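Local coordinates for protein PCP domain (PDB 7KW3) that probably acts as the peptidyl carrier domain of a non-ribosomal peptide synthetase, tethering amino acid or peptide intermediates on a phosphopantetheine arm, at residues 21-26 and 33-38. Sequence-based numbering, arbitrary orientation.
Sequences LGLDKV and FALGGD
L21 sets its CD2 methyl over one face of the peptide group joining G36 to G37: CD2 lies 3.9 Å from G36 C and 3.8 Å from G37 N, nearly along the normal to that plane. The same CD2 lies beside L35 O, at 3.7 Å. The other methyl of L21, CD1, rests 3.6 Å from L35 CB, the two leucines crossing at about a right angle. With CG of L21 anti to its carbonyl carbon (chi1 -64°), the fork straddles L35 and the glycine pair. L35 CD1 then meets V26 CG2 tip to tip at 4.0 Å and L23 CD1 at 4.1 Å. Cut back to an alanine, L21 would lose both methyls, which would probably open a gap over the G36–G37 peptide and leave L35 CB without this neighbour. Beside the leucines, one water donates to L21 O (3.2 Å) and L35 O (3.0 Å). G36 closes the type I turn begun at F33, its N bonded to F33 O, with L35 at the third position; D38 caps helix 39-51 through L41 N. G36 and G37 open the GGDS motif, whose serine usually carries phosphopantetheine in this family. With no direct hydrogen bond or charge pair between the segments, the fit depends on the shape of the leucine methyls and one water at the surface, which together hold the two ends of the long loop between helix 8-21 and helix 39-51.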
ATOM      1  N   LEU A  21      -6.908   2.778   5.587  1.00 49.12           N
ATOM      2  CA  LEU A  21      -6.739   2.919   7.026  1.00 51.62           C
ATOM      3  C   LEU A  21      -7.515   4.097   7.603  1.00 54.76           C
ATOM      4  O   LEU A  21      -7.524   4.266   8.828  1.00 52.63           O
ATOM      5  CB  LEU A  21      -5.253   3.066   7.379  1.00 53.03           C
ATOM      6  CG  LEU A  21      -4.365   1.861   7.069  1.00 51.05           C
ATOM      7  CD1 LEU A  21      -2.905   2.277   7.059  1.00 50.71           C
ATOM      8  CD2 LEU A  21      -4.602   0.755   8.084  1.00 56.08           C
ATOM      9  N   GLY A  22      -8.171   4.902   6.767  1.00 52.90           N
ATOM     10  CA  GLY A  22      -8.924   6.037   7.274  1.00 53.51           C
ATOM     11  C   GLY A  22      -8.082   7.214   7.709  1.00 57.78           C
ATOM     12  O   GLY A  22      -8.540   8.030   8.505  1.00 63.95           O
ATOM     13  N   LEU A  23      -6.863   7.326   7.202  1.00 58.03           N
ATOM     14  CA  LEU A  23      -5.953   8.402   7.556  1.00 61.02           C
ATOM     15  C   LEU A  23      -5.969   9.474   6.472  1.00 67.74           C
ATOM     16  O   LEU A  23      -6.419   9.245   5.345  1.00 65.81           O
ATOM     17  CB  LEU A  23      -4.537   7.854   7.761  1.00 57.66           C
ATOM     18  CG  LEU A  23      -4.433   6.817   8.884  1.00 62.11           C
ATOM     19  CD1 LEU A  23      -3.090   6.097   8.885  1.00 50.24           C
ATOM     20  CD2 LEU A  23      -4.690   7.475  10.247  1.00 55.08           C
ATOM     21  N   ASP A  24      -5.495  10.671   6.842  1.00 72.36           N
ATOM     22  CA  ASP A  24      -5.426  11.778   5.891  1.00 73.47           C
ATOM     23  C   ASP A  24      -4.341  11.541   4.851  1.00 70.17           C
ATOM     24  O   ASP A  24      -4.573  11.659   3.642  1.00 66.09           O
ATOM     25  CB  ASP A  24      -5.164  13.088   6.631  1.00 77.52           C
ATOM     26  CG  ASP A  24      -6.279  13.444   7.588  1.00111.52           C
ATOM     27  OD1 ASP A  24      -7.335  12.771   7.531  1.00117.89           O
ATOM     28  OD2 ASP A  24      -6.099  14.381   8.400  1.00116.03           O
ATOM     29  N   LYS A  25      -3.140  11.226   5.313  1.00 68.47           N
ATOM     30  CA  LYS A  25      -2.005  11.025   4.439  1.00 68.94           C
ATOM     31  C   LYS A  25      -1.052  10.097   5.163  1.00 66.53           C
ATOM     32  O   LYS A  25      -1.039  10.034   6.396  1.00 67.95           O
ATOM     33  CB  LYS A  25      -1.337  12.360   4.083  1.00 67.90           C
ATOM     34  CG  LYS A  25      -0.284  12.311   2.992  1.00 69.48           C
ATOM     35  CD  LYS A  25       0.175  13.730   2.650  1.00 67.46           C
ATOM     36  CE  LYS A  25       1.406  13.732   1.765  1.00 60.64           C
ATOM     37  NZ  LYS A  25       1.642  15.094   1.213  1.00 68.11           N
ATOM     38  N   VAL A  26      -0.260   9.380   4.383  1.00 60.34           N
ATOM     39  CA  VAL A  26       0.601   8.319   4.880  1.00 55.17           C
ATOM     40  C   VAL A  26       1.940   8.430   4.152  1.00 63.48           C
ATOM     41  O   VAL A  26       1.982   8.730   2.952  1.00 57.06           O
ATOM     42  CB  VAL A  26      -0.091   6.953   4.667  1.00 59.11           C
ATOM     43  CG1 VAL A  26       0.897   5.849   4.452  1.00 54.62           C
ATOM     44  CG2 VAL A  26      -1.014   6.651   5.829  1.00 57.68           C
ATOM     45  N   PHE A  33       0.720  -2.595   9.060  1.00 47.17           N
ATOM     46  CA  PHE A  33       0.194  -3.168  10.295  1.00 55.11           C
ATOM     47  C   PHE A  33       0.507  -2.310  11.513  1.00 57.94           C
ATOM     48  O   PHE A  33      -0.267  -2.311  12.477  1.00 58.10           O
ATOM     49  CB  PHE A  33       0.709  -4.602  10.455  1.00 53.27           C
ATOM     50  CG  PHE A  33       0.251  -5.492   9.347  1.00 55.88           C
ATOM     51  CD1 PHE A  33      -1.043  -6.017   9.353  1.00 54.75           C
ATOM     52  CD2 PHE A  33       1.066  -5.716   8.249  1.00 46.88           C
ATOM     53  CE1 PHE A  33      -1.494  -6.798   8.302  1.00 57.40           C
ATOM     54  CE2 PHE A  33       0.626  -6.499   7.190  1.00 50.28           C
ATOM     55  CZ  PHE A  33      -0.661  -7.041   7.217  1.00 53.22           C
ATOM     56  N   ALA A  34       1.596  -1.545  11.487  1.00 58.62           N
ATOM     57  CA  ALA A  34       1.823  -0.600  12.574  1.00 61.61           C
ATOM     58  C   ALA A  34       0.740   0.472  12.616  1.00 58.07           C
ATOM     59  O   ALA A  34       0.474   1.037  13.682  1.00 64.62           O
ATOM     60  CB  ALA A  34       3.205   0.041  12.437  1.00 61.67           C
ATOM     61  N   LEU A  35       0.115   0.767  11.477  1.00 58.90           N
ATOM     62  CA  LEU A  35      -0.916   1.790  11.366  1.00 58.27           C
ATOM     63  C   LEU A  35      -2.320   1.235  11.549  1.00 61.16           C
ATOM     64  O   LEU A  35      -3.297   1.954  11.310  1.00 62.88           O
ATOM     65  CB  LEU A  35      -0.815   2.487  10.008  1.00 54.89           C
ATOM     66  CG  LEU A  35       0.430   3.344   9.874  1.00 55.28           C
ATOM     67  CD1 LEU A  35       0.434   4.014   8.527  1.00 51.38           C
ATOM     68  CD2 LEU A  35       0.431   4.366  10.997  1.00 56.51           C
ATOM     69  N   GLY A  36      -2.444  -0.027  11.944  1.00 58.99           N
ATOM     70  CA  GLY A  36      -3.732  -0.625  12.205  1.00 61.36           C
ATOM     71  C   GLY A  36      -4.217  -1.639  11.187  1.00 62.44           C
ATOM     72  O   GLY A  36      -5.392  -2.017  11.239  1.00 59.43           O
ATOM     73  N   GLY A  37      -3.363  -2.097  10.273  1.00 55.20           N
ATOM     74  CA  GLY A  37      -3.798  -3.074   9.290  1.00 54.57           C
ATOM     75  C   GLY A  37      -4.154  -4.413   9.916  1.00 53.39           C
ATOM     76  O   GLY A  37      -3.704  -4.767  11.002  1.00 55.88           O
ATOM     77  N   ASP A  38      -4.998  -5.159   9.208  1.00 52.38           N
ATOM     78  CA  ASP A  38      -5.365  -6.527   9.573  1.00 52.37           C
ATOM     79  C   ASP A  38      -5.870  -7.223   8.310  1.00 45.70           C
ATOM     80  O   ASP A  38      -5.841  -6.645   7.219  1.00 51.53           O
ATOM     81  CB  ASP A  38      -6.409  -6.533  10.698  1.00 51.23           C
ATOM     82  CG  ASP A  38      -7.717  -5.842  10.295  1.00 54.19           C
ATOM     83  OD1 ASP A  38      -7.941  -5.585   9.085  1.00 49.40           O
ATOM     84  OD2 ASP A  38      -8.525  -5.546  11.199  1.00 62.25           O
TER
HETATM   85  O   HOH W   1      -6.072   3.182  11.470  1.00 69.97           O